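Local coordinates for protein imine reductase (Bacillus cereus, PDB 4D3D) that probably catalyses the NADPH-dependent, S-selective reduction of imine substrates such as 2-methylpyrroline, at residues B[35-40]-B[47-52]; B[73-78]-B[96-101]; B[107-112]-B[123-128]. All coordinates share one frame; numbering follows the deposited sequence.

Contact 1: residues B[35-40]-B[47-52]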
ATOM      1  N   ALA B  35      -7.738   9.030  29.712  1.00 25.00           N
ATOM      2  CA  ALA B  35      -6.950   7.827  29.880  1.00 28.99           C
ATOM      3  C   ALA B  35      -5.575   8.154  30.399  1.00 26.47           C
ATOM      4  O   ALA B  35      -4.965   7.401  31.165  1.00 29.18           O
ATOM      5  CB  ALA B  35      -6.817   7.064  28.561  1.00 28.84           C
ATOM      6  N   MET B  36      -5.027   9.268  29.932  1.00 25.72           N
ATOM      7  CA  MET B  36      -3.716   9.674  30.427  1.00 22.84           C
ATOM      8  C   MET B  36      -3.724  10.128  31.866  1.00 24.01           C
ATOM      9  O   MET B  36      -2.856   9.737  32.681  1.00 25.16           O
ATOM     10  CB  MET B  36      -3.198  10.825  29.519  1.00 24.28           C
ATOM     11  CG  MET B  36      -2.843  10.360  28.110  1.00 25.00           C
ATOM     12  SD  MET B  36      -2.369  11.720  27.034  1.00 27.17           S
ATOM     13  CE  MET B  36      -1.737  10.724  25.710  1.00 33.41           C
ATOM     14  N   ALA B  37      -4.680  10.983  32.237  1.00 24.33           N
ATOM     15  CA  ALA B  37      -4.803  11.370  33.628  1.00 24.59           C
ATOM     16  C   ALA B  37      -4.971  10.137  34.550  1.00 26.86           C
ATOM     17  O   ALA B  37      -4.454  10.065  35.656  1.00 27.05           O
ATOM     18  CB  ALA B  37      -5.974  12.355  33.790  1.00 26.98           C
ATOM     19  N   ASP B  38      -5.751   9.190  34.090  1.00 32.63           N
ATOM     20  CA  ASP B  38      -6.028   7.961  34.862  1.00 32.40           C
ATOM     21  C   ASP B  38      -4.735   7.173  35.142  1.00 30.30           C
ATOM     22  O   ASP B  38      -4.453   6.738  36.290  1.00 29.41           O
ATOM     23  CB  ASP B  38      -7.039   7.155  34.036  1.00 35.17           C
ATOM     24  CG  ASP B  38      -7.896   6.286  34.855  1.00 47.72           C
ATOM     25  OD1 ASP B  38      -8.744   6.818  35.611  1.00 53.82           O
ATOM     26  OD2 ASP B  38      -7.729   5.065  34.726  1.00 59.44           O
ATOM     27  N   VAL B  39      -3.916   7.016  34.108  1.00 29.29           N
ATOM     28  CA  VAL B  39      -2.644   6.311  34.259  1.00 31.29           C
ATOM     29  C   VAL B  39      -1.673   7.062  35.099  1.00 32.43           C
ATOM     30  O   VAL B  39      -1.003   6.465  35.931  1.00 27.62           O
ATOM     31  CB  VAL B  39      -1.998   6.010  32.910  1.00 33.41           C
ATOM     32  CG1 VAL B  39      -0.548   5.537  33.055  1.00 36.46           C
ATOM     33  CG2 VAL B  39      -2.823   4.952  32.248  1.00 35.28           C
ATOM     34  N   PHE B  40      -1.603   8.395  34.933  1.00 26.32           N
ATOM     35  CA  PHE B  40      -0.788   9.166  35.842  1.00 28.20           C
ATOM     36  C   PHE B  40      -1.233   8.940  37.326  1.00 28.09           C
ATOM     37  O   PHE B  40      -0.358   8.783  38.179  1.00 28.67           O
ATOM     38  CB  PHE B  40      -0.814  10.682  35.512  1.00 26.78           C
ATOM     39  CG  PHE B  40       0.019  11.089  34.326  1.00 27.26           C
ATOM     40  CD1 PHE B  40       1.351  10.691  34.190  1.00 27.04           C
ATOM     41  CD2 PHE B  40      -0.531  11.948  33.349  1.00 26.62           C
ATOM     42  CE1 PHE B  40       2.111  11.067  33.075  1.00 27.24           C
ATOM     43  CE2 PHE B  40       0.240  12.388  32.258  1.00 26.41           C
ATOM     44  CZ  PHE B  40       1.565  11.950  32.132  1.00 27.10           C
ATOM     45  N   VAL B  47      -2.100  15.012  39.900  1.00 25.20           N
ATOM     46  CA  VAL B  47      -2.598  15.399  38.579  1.00 23.35           C
ATOM     47  C   VAL B  47      -3.579  16.563  38.704  1.00 24.19           C
ATOM     48  O   VAL B  47      -4.620  16.396  39.332  1.00 24.61           O
ATOM     49  CB  VAL B  47      -3.256  14.232  37.869  1.00 24.12           C
ATOM     50  CG1 VAL B  47      -3.729  14.597  36.457  1.00 25.09           C
ATOM     51  CG2 VAL B  47      -2.313  13.052  37.788  1.00 25.77           C
ATOM     52  N   THR B  48      -3.312  17.699  38.042  1.00 21.49           N
ATOM     53  CA  THR B  48      -4.235  18.837  38.041  1.00 19.67           C
ATOM     54  C   THR B  48      -4.889  18.862  36.659  1.00 20.21           C
ATOM     55  O   THR B  48      -4.194  18.640  35.646  1.00 19.07           O
ATOM     56  CB  THR B  48      -3.487  20.123  38.280  1.00 19.67           C
ATOM     57  OG1 THR B  48      -2.950  20.101  39.622  1.00 22.01           O
ATOM     58  CG2 THR B  48      -4.390  21.302  38.096  1.00 19.12           C
ATOM     59  N   VAL B  49      -6.223  19.039  36.597  1.00 18.75           N
ATOM     60  CA  VAL B  49      -6.990  18.977  35.324  1.00 18.65           C
ATOM     61  C   VAL B  49      -7.860  20.206  35.114  1.00 19.98           C
ATOM     62  O   VAL B  49      -8.323  20.787  36.103  1.00 20.84           O
ATOM     63  CB  VAL B  49      -7.851  17.702  35.198  1.00 21.98           C
ATOM     64  CG1 VAL B  49      -6.973  16.442  35.316  1.00 21.07           C
ATOM     65  CG2 VAL B  49      -8.999  17.644  36.214  1.00 23.08           C
ATOM     66  N   TRP B  50      -8.063  20.594  33.868  1.00 17.44           N
ATOM     67  CA  TRP B  50      -8.995  21.628  33.426  1.00 18.80           C
ATOM     68  C   TRP B  50      -9.628  21.207  32.099  1.00 20.06           C
ATOM     69  O   TRP B  50      -8.972  20.632  31.233  1.00 19.90           O
ATOM     70  CB  TRP B  50      -8.361  23.041  33.258  1.00 18.02           C
ATOM     71  CG  TRP B  50      -9.330  24.135  32.865  1.00 17.90           C
ATOM     72  CD1 TRP B  50     -10.045  24.924  33.695  1.00 17.78           C
ATOM     73  CD2 TRP B  50      -9.668  24.536  31.543  1.00 17.89           C
ATOM     74  NE1 TRP B  50     -10.817  25.783  32.974  1.00 17.58           N
ATOM     75  CE2 TRP B  50     -10.644  25.533  31.646  1.00 16.73           C
ATOM     76  CE3 TRP B  50      -9.261  24.121  30.270  1.00 18.54           C
ATOM     77  CZ2 TRP B  50     -11.185  26.169  30.538  1.00 16.85           C
ATOM     78  CZ3 TRP B  50      -9.800  24.712  29.141  1.00 18.74           C
ATOM     79  CH2 TRP B  50     -10.801  25.770  29.293  1.00 19.81           C
ATOM     80  N   ASN B  51     -10.905  21.572  31.973  1.00 22.42           N
ATOM     81  CA  ASN B  51     -11.652  21.383  30.733  1.00 31.01           C
ATOM     82  C   ASN B  51     -12.742  22.475  30.646  1.00 27.11           C
ATOM     83  O   ASN B  51     -13.213  22.935  31.659  1.00 26.54           O
ATOM     84  CB  ASN B  51     -12.201  19.955  30.783  1.00 31.54           C
ATOM     85  CG  ASN B  51     -12.746  19.475  29.450  1.00 41.53           C
ATOM     86  OD1 ASN B  51     -11.985  19.185  28.471  1.00 36.83           O
ATOM     87  ND2 ASN B  51     -14.093  19.379  29.380  1.00 40.61           N
ATOM     88  N   ARG B  52     -13.121  22.925  29.462  1.00 32.70           N
ATOM     89  CA  ARG B  52     -14.097  24.023  29.361  0.50 35.32           C
ATOM     90  C   ARG B  52     -15.445  23.627  29.983  1.00 39.03           C
ATOM     91  O   ARG B  52     -16.201  24.506  30.471  1.00 39.65           O
ATOM     92  CB  ARG B  52     -14.283  24.436  27.903  0.50 38.17           C
ATOM     93  CG  ARG B  52     -14.947  23.367  27.041  0.50 34.51           C
ATOM     94  CD  ARG B  52     -14.168  23.296  25.801  0.50 35.62           C
ATOM     95  NE  ARG B  52     -14.982  23.126  24.643  0.50 32.13           N
ATOM     96  CZ  ARG B  52     -14.551  23.446  23.436  0.50 29.27           C
ATOM     97  NH1 ARG B  52     -13.297  23.986  23.223  0.50 28.45           N
ATOM     98  NH2 ARG B  52     -15.370  23.248  22.463  0.50 23.53           N
TER
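Val47 meets the helix with both of its methyl groups, each against a different residue one turn apart. All the contacts between 35-40 and 47-52 are apolar. The shortest is from Val47 CG2 to the CB of Phe40, at 3.6 Å. Its other branch, CG1, comes up to the methyl of Ala37, with 4.1 Å between Val47 CG1 and Ala37 CB. With CG1 anti to the backbone N of Val47 (chi1 -177°), the two methyls spread apart and face two successive turns of the helix at once. Further along the strand, Val49 adds a looser touch, its CG1 lying 4.5 Å from Ala37 CB. Val47 and Val49, two apart on the strand, thus project to the same side of the sheet, and their branching at CB suits extended backbone. Alanine suits the helix position facing them, because a short side chain allows close approach.

The axes of 35-40 and 47-50 come within 9.4 Å and run nearly antiparallel (161°). This is the return leg of the beta-alpha-beta crossover formed by strand 23-27, helix 31-42 and strand 46-50, the opening unit of the Rossmann-type domain, whose glycine-rich sequence, consistent with a GxGxxG motif, runs from the first strand's end into this helix.

Phe40 touches Val47 through CB alone. Its CG stands anti to the carbonyl carbon (chi1 -76°), which carries the ring away from the valine to meet Tyr45, Val24 and helix 157-170. No hydrogen bond joins the two segments; Phe40 N binds Met36 O at 2.9 Å, while the strand backbone pairs with its sheet neighbours.

Contact 2: residues B[73-78]-B[96-101]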
ATOM      1  N   GLU B  73      -5.136  28.741  36.632  1.00 19.54           N
ATOM      2  CA  GLU B  73      -4.800  27.866  37.729  1.00 18.86           C
ATOM      3  C   GLU B  73      -4.133  26.582  37.243  1.00 17.76           C
ATOM      4  O   GLU B  73      -3.189  26.034  37.891  1.00 18.37           O
ATOM      5  CB  GLU B  73      -6.086  27.555  38.556  1.00 20.51           C
ATOM      6  CG  GLU B  73      -6.623  28.782  39.308  1.00 21.03           C
ATOM      7  CD  GLU B  73      -8.017  28.474  39.810  1.00 27.69           C
ATOM      8  OE1 GLU B  73      -8.904  28.398  38.983  1.00 26.34           O
ATOM      9  OE2 GLU B  73      -8.196  28.196  40.972  1.00 32.48           O
ATOM     10  N   ALA B  74      -4.612  26.075  36.104  1.00 15.58           N
ATOM     11  CA  ALA B  74      -4.060  24.848  35.569  1.00 17.21           C
ATOM     12  C   ALA B  74      -2.568  25.081  35.162  1.00 15.67           C
ATOM     13  O   ALA B  74      -1.730  24.244  35.402  1.00 18.43           O
ATOM     14  CB  ALA B  74      -4.886  24.335  34.364  1.00 16.82           C
ATOM     15  N   LEU B  75      -2.291  26.186  34.489  1.00 17.66           N
ATOM     16  CA  LEU B  75      -0.889  26.511  34.065  1.00 16.41           C
ATOM     17  C   LEU B  75      -0.006  26.680  35.307  1.00 19.49           C
ATOM     18  O   LEU B  75       1.132  26.279  35.306  1.00 17.51           O
ATOM     19  CB  LEU B  75      -0.904  27.795  33.235  1.00 17.53           C
ATOM     20  CG  LEU B  75      -1.516  27.754  31.824  1.00 16.94           C
ATOM     21  CD1 LEU B  75      -1.540  29.134  31.211  1.00 19.26           C
ATOM     22  CD2 LEU B  75      -0.668  26.818  30.962  1.00 22.85           C
ATOM     23  N   ALA B  76      -0.510  27.340  36.342  1.00 19.42           N
ATOM     24  CA  ALA B  76       0.286  27.621  37.552  1.00 19.35           C
ATOM     25  C   ALA B  76       0.692  26.384  38.327  1.00 19.80           C
ATOM     26  O   ALA B  76       1.717  26.406  39.057  1.00 20.06           O
ATOM     27  CB  ALA B  76      -0.455  28.615  38.468  1.00 21.09           C
ATOM     28  N   ALA B  77      -0.119  25.332  38.209  1.00 17.26           N
ATOM     29  CA  ALA B  77       0.062  24.120  39.013  1.00 20.57           C
ATOM     30  C   ALA B  77       1.380  23.383  38.798  1.00 21.15           C
ATOM     31  O   ALA B  77       1.908  22.693  39.725  1.00 21.77           O
ATOM     32  CB  ALA B  77      -1.096  23.167  38.823  1.00 21.60           C
ATOM     33  N   ASN B  78       1.863  23.384  37.550  1.00 20.62           N
ATOM     34  CA  ASN B  78       2.968  22.535  37.178  1.00 20.96           C
ATOM     35  C   ASN B  78       3.761  23.159  36.020  1.00 19.43           C
ATOM     36  O   ASN B  78       3.248  23.997  35.229  1.00 18.83           O
ATOM     37  CB  ASN B  78       2.484  21.122  36.715  1.00 20.82           C
ATOM     38  CG  ASN B  78       1.887  20.300  37.794  1.00 23.33           C
ATOM     39  OD1 ASN B  78       0.652  20.093  37.863  1.00 25.21           O
ATOM     40  ND2 ASN B  78       2.708  19.865  38.692  1.00 22.00           N
ATOM     41  N   GLU B  96      -3.996  32.221  24.273  1.00 14.57           N
ATOM     42  CA  GLU B  96      -3.717  33.606  23.793  1.00 18.66           C
ATOM     43  C   GLU B  96      -4.130  34.623  24.851  1.00 19.56           C
ATOM     44  O   GLU B  96      -3.351  35.577  25.133  1.00 16.98           O
ATOM     45  CB  GLU B  96      -4.347  33.934  22.418  1.00 20.72           C
ATOM     46  CG  GLU B  96      -3.900  35.305  21.805  1.00 24.98           C
ATOM     47  CD  GLU B  96      -4.618  36.505  22.415  1.00 29.64           C
ATOM     48  OE1 GLU B  96      -5.769  36.316  22.887  1.00 33.41           O
ATOM     49  OE2 GLU B  96      -3.986  37.612  22.531  1.00 31.55           O
ATOM     50  N   PRO B  97      -5.319  34.423  25.488  1.00 17.74           N
ATOM     51  CA  PRO B  97      -5.748  35.460  26.449  1.00 18.79           C
ATOM     52  C   PRO B  97      -4.930  35.486  27.695  1.00 18.19           C
ATOM     53  O   PRO B  97      -5.080  36.473  28.457  1.00 19.16           O
ATOM     54  CB  PRO B  97      -7.197  35.049  26.777  1.00 18.02           C
ATOM     55  CG  PRO B  97      -7.659  34.328  25.498  1.00 20.01           C
ATOM     56  CD  PRO B  97      -6.415  33.512  25.125  1.00 18.30           C
ATOM     57  N   VAL B  98      -4.148  34.441  27.948  1.00 16.32           N
ATOM     58  CA  VAL B  98      -3.284  34.359  29.114  1.00 16.93           C
ATOM     59  C   VAL B  98      -1.794  34.242  28.736  1.00 17.72           C
ATOM     60  O   VAL B  98      -1.023  33.665  29.440  1.00 16.75           O
ATOM     61  CB  VAL B  98      -3.734  33.243  30.069  1.00 17.57           C
ATOM     62  CG1 VAL B  98      -5.093  33.605  30.677  1.00 18.90           C
ATOM     63  CG2 VAL B  98      -3.798  31.901  29.395  1.00 17.91           C
ATOM     64  N   SER B  99      -1.444  34.889  27.640  1.00 17.42           N
ATOM     65  CA  SER B  99      -0.093  34.719  27.017  1.00 16.56           C
ATOM     66  C   SER B  99       1.022  35.150  27.975  1.00 19.69           C
ATOM     67  O   SER B  99       2.161  34.629  27.886  1.00 19.62           O
ATOM     68  CB  SER B  99      -0.013  35.730  25.875  1.00 18.23           C
ATOM     69  OG  SER B  99      -0.598  35.270  24.702  1.00 25.27           O
ATOM     70  N   GLU B 100       0.725  36.087  28.880  1.00 18.26           N
ATOM     71  CA  GLU B 100       1.706  36.531  29.896  1.00 18.52           C
ATOM     72  C   GLU B 100       2.043  35.527  31.011  1.00 18.93           C
ATOM     73  O   GLU B 100       2.926  35.781  31.871  1.00 21.39           O
ATOM     74  CB  GLU B 100       1.201  37.872  30.484  1.00 22.40           C
ATOM     75  CG  GLU B 100       0.061  37.769  31.546  1.00 27.13           C
ATOM     76  CD  GLU B 100      -1.424  37.703  31.043  1.00 31.06           C
ATOM     77  OE1 GLU B 100      -1.636  37.410  29.833  1.00 28.89           O
ATOM     78  OE2 GLU B 100      -2.375  37.911  31.893  1.00 25.45           O
ATOM     79  N   ASN B 101       1.362  34.380  31.058  1.00 17.68           N
ATOM     80  CA  ASN B 101       1.544  33.397  32.077  1.00 16.75           C
ATOM     81  C   ASN B 101       2.239  32.130  31.650  1.00 18.19           C
ATOM     82  O   ASN B 101       2.236  31.107  32.385  1.00 20.30           O
ATOM     83  CB  ASN B 101       0.185  33.061  32.698  1.00 19.37           C
ATOM     84  CG  ASN B 101      -0.425  34.250  33.458  1.00 24.09           C
ATOM     85  OD1 ASN B 101       0.290  35.049  34.080  1.00 27.50           O
ATOM     86  ND2 ASN B 101      -1.724  34.389  33.393  1.00 23.06           N
TER
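The carbonyl oxygen of Glu96 is gripped twice by Ser99. The hydroxyl donates to it, with 2.8 Å from Ser99 OG to Glu96 O, and the backbone amide follows at 3.2 Å from Ser99 N to Glu96 O. Both donors arrive from the same face of the carbonyl plane, the hydroxyl tilted 22° from it. A serine fits because its short hydroxyl can fold back onto its own turn while also accepting a hydrogen bond from Arg128 NE. Two residues on, Asn101 N reaches Val98 O at 3.0 Å, so the 3-10 segment 96-100 and the turn after it are held from within.

No hydrogen bond joins this segment to 73-78; what crosses is van der Waals contact, chiefly between aliphatic side chains. Leu75 CD1 lies 4.0 Å from Val98 CG2, the two side chains crossing at a slant. Leu75 is stretched out, CG anti to the carbonyl carbon (chi1 -71°), and this carries the methyl across to the loop. Val98 offers the methyl that sits between its backbone N and carbonyl carbon. The same Leu75 CD1 rests 4.4 Å from Asn101 O. Leucine is long enough to reach from helix to loop, while Val98 presents an apolar surface that also touches Val71 and Asn72.

Both segments belong to the Rossmann-type NAD(P)-binding domain, 96-101 lying in the loop between helix 88-95 and strand 106-109. Lys105 NZ binds the carbonyl oxygens of Leu75 and Asn78 at the end of helix 71-77. Ala74 and Ala77 pack on strand 46-50, Glu96 and Ser99 on Trp124 of helix 115-127.

Contact 3: residues B[107-112]-B[123-128]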
ATOM      1  N   LEU B 107       4.719  22.716  27.142  1.00 19.21           N
ATOM      2  CA  LEU B 107       3.427  22.322  26.597  1.00 18.15           C
ATOM      3  C   LEU B 107       3.679  21.100  25.696  1.00 19.59           C
ATOM      4  O   LEU B 107       4.492  21.193  24.772  1.00 18.90           O
ATOM      5  CB  LEU B 107       2.804  23.439  25.727  1.00 21.61           C
ATOM      6  CG  LEU B 107       2.231  24.684  26.422  1.00 22.41           C
ATOM      7  CD1 LEU B 107       1.388  24.374  27.653  1.00 22.16           C
ATOM      8  CD2 LEU B 107       3.367  25.620  26.863  1.00 22.70           C
ATOM      9  N   VAL B 108       3.003  19.998  25.968  1.00 19.74           N
ATOM     10  CA  VAL B 108       3.131  18.801  25.107  1.00 21.13           C
ATOM     11  C   VAL B 108       1.839  18.749  24.282  1.00 22.42           C
ATOM     12  O   VAL B 108       0.760  18.369  24.791  1.00 21.50           O
ATOM     13  CB  VAL B 108       3.335  17.528  25.974  1.00 20.95           C
ATOM     14  CG1 VAL B 108       3.481  16.267  25.094  1.00 21.59           C
ATOM     15  CG2 VAL B 108       4.505  17.664  26.876  1.00 21.27           C
ATOM     16  N   ASN B 109       1.943  19.025  22.998  1.00 22.87           N
ATOM     17  CA  ASN B 109       0.786  19.132  22.112  1.00 26.88           C
ATOM     18  C   ASN B 109       0.572  17.808  21.482  1.00 28.92           C
ATOM     19  O   ASN B 109       1.414  17.395  20.664  1.00 24.94           O
ATOM     20  CB  ASN B 109       1.075  20.118  20.981  1.00 33.06           C
ATOM     21  CG  ASN B 109       0.470  21.459  21.224  1.00 45.42           C
ATOM     22  OD1 ASN B 109       1.164  22.446  21.614  1.00 45.27           O
ATOM     23  ND2 ASN B 109      -0.844  21.507  21.093  1.00 41.54           N
ATOM     24  N   LEU B 110      -0.572  17.203  21.751  1.00 25.86           N
ATOM     25  CA  LEU B 110      -0.929  15.909  21.113  1.00 29.57           C
ATOM     26  C   LEU B 110      -1.949  15.984  19.999  1.00 29.11           C
ATOM     27  O   LEU B 110      -2.312  14.967  19.466  1.00 30.69           O
ATOM     28  CB  LEU B 110      -1.433  14.946  22.170  1.00 31.85           C
ATOM     29  CG  LEU B 110      -0.510  14.757  23.383  1.00 28.95           C
ATOM     30  CD1 LEU B 110      -1.216  13.934  24.473  1.00 33.00           C
ATOM     31  CD2 LEU B 110       0.825  14.148  23.046  1.00 31.82           C
ATOM     32  N   SER B 111      -2.419  17.148  19.582  1.00 29.55           N
ATOM     33  CA  SER B 111      -3.388  17.204  18.494  0.50 29.85           C
ATOM     34  C   SER B 111      -2.762  16.643  17.197  1.00 33.44           C
ATOM     35  O   SER B 111      -1.630  17.011  16.867  1.00 32.65           O
ATOM     36  CB  SER B 111      -3.797  18.645  18.246  0.50 29.12           C
ATOM     37  OG  SER B 111      -4.493  19.229  19.382  0.50 25.86           O
ATOM     38  N   SER B 112      -3.504  15.823  16.446  1.00 31.32           N
ATOM     39  CA  SER B 112      -3.081  15.426  15.078  1.00 28.54           C
ATOM     40  C   SER B 112      -3.360  16.516  14.049  1.00 29.37           C
ATOM     41  O   SER B 112      -4.516  16.973  13.862  1.00 28.80           O
ATOM     42  CB  SER B 112      -3.758  14.065  14.702  1.00 33.37           C
ATOM     43  OG  SER B 112      -3.325  13.611  13.432  1.00 28.51           O
ATOM     44  N   LYS B 123       6.759  28.013  17.704  1.00 17.56           N
ATOM     45  CA  LYS B 123       7.352  29.348  17.617  1.00 16.67           C
ATOM     46  C   LYS B 123       6.516  30.345  18.456  1.00 18.48           C
ATOM     47  O   LYS B 123       7.113  31.164  19.201  1.00 17.18           O
ATOM     48  CB  LYS B 123       7.396  29.811  16.197  1.00 20.54           C
ATOM     49  CG  LYS B 123       7.921  31.229  16.043  1.00 26.33           C
ATOM     50  CD  LYS B 123       9.356  31.343  16.663  1.00 33.96           C
ATOM     51  CE  LYS B 123      10.196  32.593  16.274  1.00 37.18           C
ATOM     52  NZ  LYS B 123       9.436  33.864  16.187  1.00 40.26           N
ATOM     53  N   TRP B 124       5.185  30.246  18.323  1.00 16.27           N
ATOM     54  CA  TRP B 124       4.250  31.099  19.116  1.00 16.54           C
ATOM     55  C   TRP B 124       4.522  30.949  20.590  1.00 15.13           C
ATOM     56  O   TRP B 124       4.559  31.996  21.342  1.00 17.78           O
ATOM     57  CB  TRP B 124       2.813  30.786  18.686  1.00 19.11           C
ATOM     58  CG  TRP B 124       1.740  31.703  19.257  1.00 17.29           C
ATOM     59  CD1 TRP B 124       1.195  32.812  18.655  1.00 18.77           C
ATOM     60  CD2 TRP B 124       1.077  31.534  20.518  1.00 19.10           C
ATOM     61  NE1 TRP B 124       0.217  33.353  19.499  1.00 20.07           N
ATOM     62  CE2 TRP B 124       0.116  32.567  20.625  1.00 17.57           C
ATOM     63  CE3 TRP B 124       1.158  30.581  21.542  1.00 16.72           C
ATOM     64  CZ2 TRP B 124      -0.722  32.674  21.743  1.00 19.91           C
ATOM     65  CZ3 TRP B 124       0.299  30.630  22.607  1.00 19.10           C
ATOM     66  CH2 TRP B 124      -0.580  31.747  22.759  1.00 17.39           C
ATOM     67  N   LEU B 125       4.632  29.736  21.095  1.00 14.89           N
ATOM     68  CA  LEU B 125       4.937  29.453  22.464  1.00 15.39           C
ATOM     69  C   LEU B 125       6.304  29.948  22.935  1.00 18.62           C
ATOM     70  O   LEU B 125       6.422  30.564  23.982  1.00 18.21           O
ATOM     71  CB  LEU B 125       4.821  27.984  22.786  1.00 15.82           C
ATOM     72  CG  LEU B 125       3.373  27.429  22.705  1.00 15.30           C
ATOM     73  CD1 LEU B 125       3.341  25.929  22.721  1.00 16.54           C
ATOM     74  CD2 LEU B 125       2.642  28.000  23.934  1.00 18.67           C
ATOM     75  N   GLU B 126       7.341  29.738  22.112  1.00 16.98           N
ATOM     76  CA  GLU B 126       8.679  30.270  22.432  1.00 18.38           C
ATOM     77  C   GLU B 126       8.712  31.789  22.552  1.00 18.24           C
ATOM     78  O   GLU B 126       9.442  32.267  23.439  1.00 18.35           O
ATOM     79  CB  GLU B 126       9.708  29.809  21.353  1.00 20.05           C
ATOM     80  CG  GLU B 126       9.782  28.296  21.349  1.00 23.63           C
ATOM     81  N   ASP B 127       8.009  32.509  21.706  1.00 18.35           N
ATOM     82  CA  ASP B 127       7.940  33.974  21.724  1.00 19.60           C
ATOM     83  C   ASP B 127       7.369  34.437  23.134  1.00 21.80           C
ATOM     84  O   ASP B 127       7.641  35.557  23.580  1.00 20.16           O
ATOM     85  CB  ASP B 127       7.077  34.521  20.659  1.00 19.95           C
ATOM     86  CG  ASP B 127       7.749  34.454  19.288  1.00 23.48           C
ATOM     87  OD1 ASP B 127       8.968  34.162  19.276  1.00 28.44           O
ATOM     88  OD2 ASP B 127       7.059  34.720  18.301  1.00 29.51           O
ATOM     89  N   ARG B 128       6.602  33.571  23.768  1.00 20.23           N
ATOM     90  CA  ARG B 128       5.989  33.863  25.097  1.00 20.13           C
ATOM     91  C   ARG B 128       6.719  33.215  26.262  1.00 17.44           C
ATOM     92  O   ARG B 128       6.294  33.192  27.434  1.00 17.86           O
ATOM     93  CB  ARG B 128       4.466  33.495  25.071  1.00 18.28           C
ATOM     94  CG  ARG B 128       3.666  34.398  24.141  1.00 21.82           C
ATOM     95  CD  ARG B 128       2.376  33.775  23.620  1.00 23.87           C
ATOM     96  NE  ARG B 128       1.706  34.767  22.748  1.00 24.06           N
ATOM     97  CZ  ARG B 128       2.112  35.088  21.525  1.00 25.13           C
ATOM     98  NH1 ARG B 128       3.146  34.515  20.965  1.00 25.31           N
ATOM     99  NH2 ARG B 128       1.492  36.036  20.870  1.00 29.70           N
TER
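A beta-alpha-beta unit of the Rossmann-type domain, made of strand 106-109, helix 115-127 and strand 131-137, is held near the C-terminal end of its helix by two leucines, Leu107 and Leu125. Their side chains meet at an angle, both methyls of Leu125 against Leu107. Leu125 CD2 lies 3.8 Å from Leu107 CD2, while its other methyl reaches closer to the strand backbone, with 3.9 Å between Leu125 CD1 and Leu107 CB. Leu125 CG stands anti to the carbonyl carbon (chi1 -67°), which aims both methyls at the strand. Leucine suits both positions, since its forked end can fill the layer between helix and sheet and both residues are buried. Asn109 points the same way but gives only a loose touch, OD1 lying 4.3 Å from Leu125 CD1; its side chain also meets Tyr88, Met91 and His132. Met91 and His132 pack on Leu125 too.

Behind the leucine, the helix end is bound up by its own side chains. Leu125 CD2 lies at the edge of the Trp124 ring, in its plane, and the tryptophan meets Tyr92 edge-to-face. Arg128 follows the last turn and folds back over Trp124. Its guanidinium hydrogen-bonds in its own plane, Arg128 NH1 to Trp124 O at 2.9 Å with an N-H...O angle of 146°. On the outer surface, Lys123 and Asp127 form a salt bridge, 3.1 Å from Lys123 NZ to Asp127 OD1, approached on its syn side. The guanidinium lies on the face of the tryptophan, offset toward its rim, and Trp124 NE1 stands 3.2 Å above the guanidinium plane, over its centre.

Contacts 1 and 3 are buried, and each presses a helix onto a strand of the same sheet, in two different beta-alpha-beta units. Both use aliphatic groups: valines against an alanine and a phenylalanine CB in contact 1, chiefly two leucines in contact 3. Contact 2 is only partly buried and joins a helix to a loop, with polar bonds inside the loop; none of the three has a hydrogen bond across. It touches both of the others. Trp50 of contact 1 packs on Ala74 of contact 2, while Glu96 of contact 2 packs on Trp124 of contact 3, about 13 Å away between contact centres. Contacts 1 and 3, about 19 Å apart between centres, meet where Met36 CE packs on Leu110 CD1.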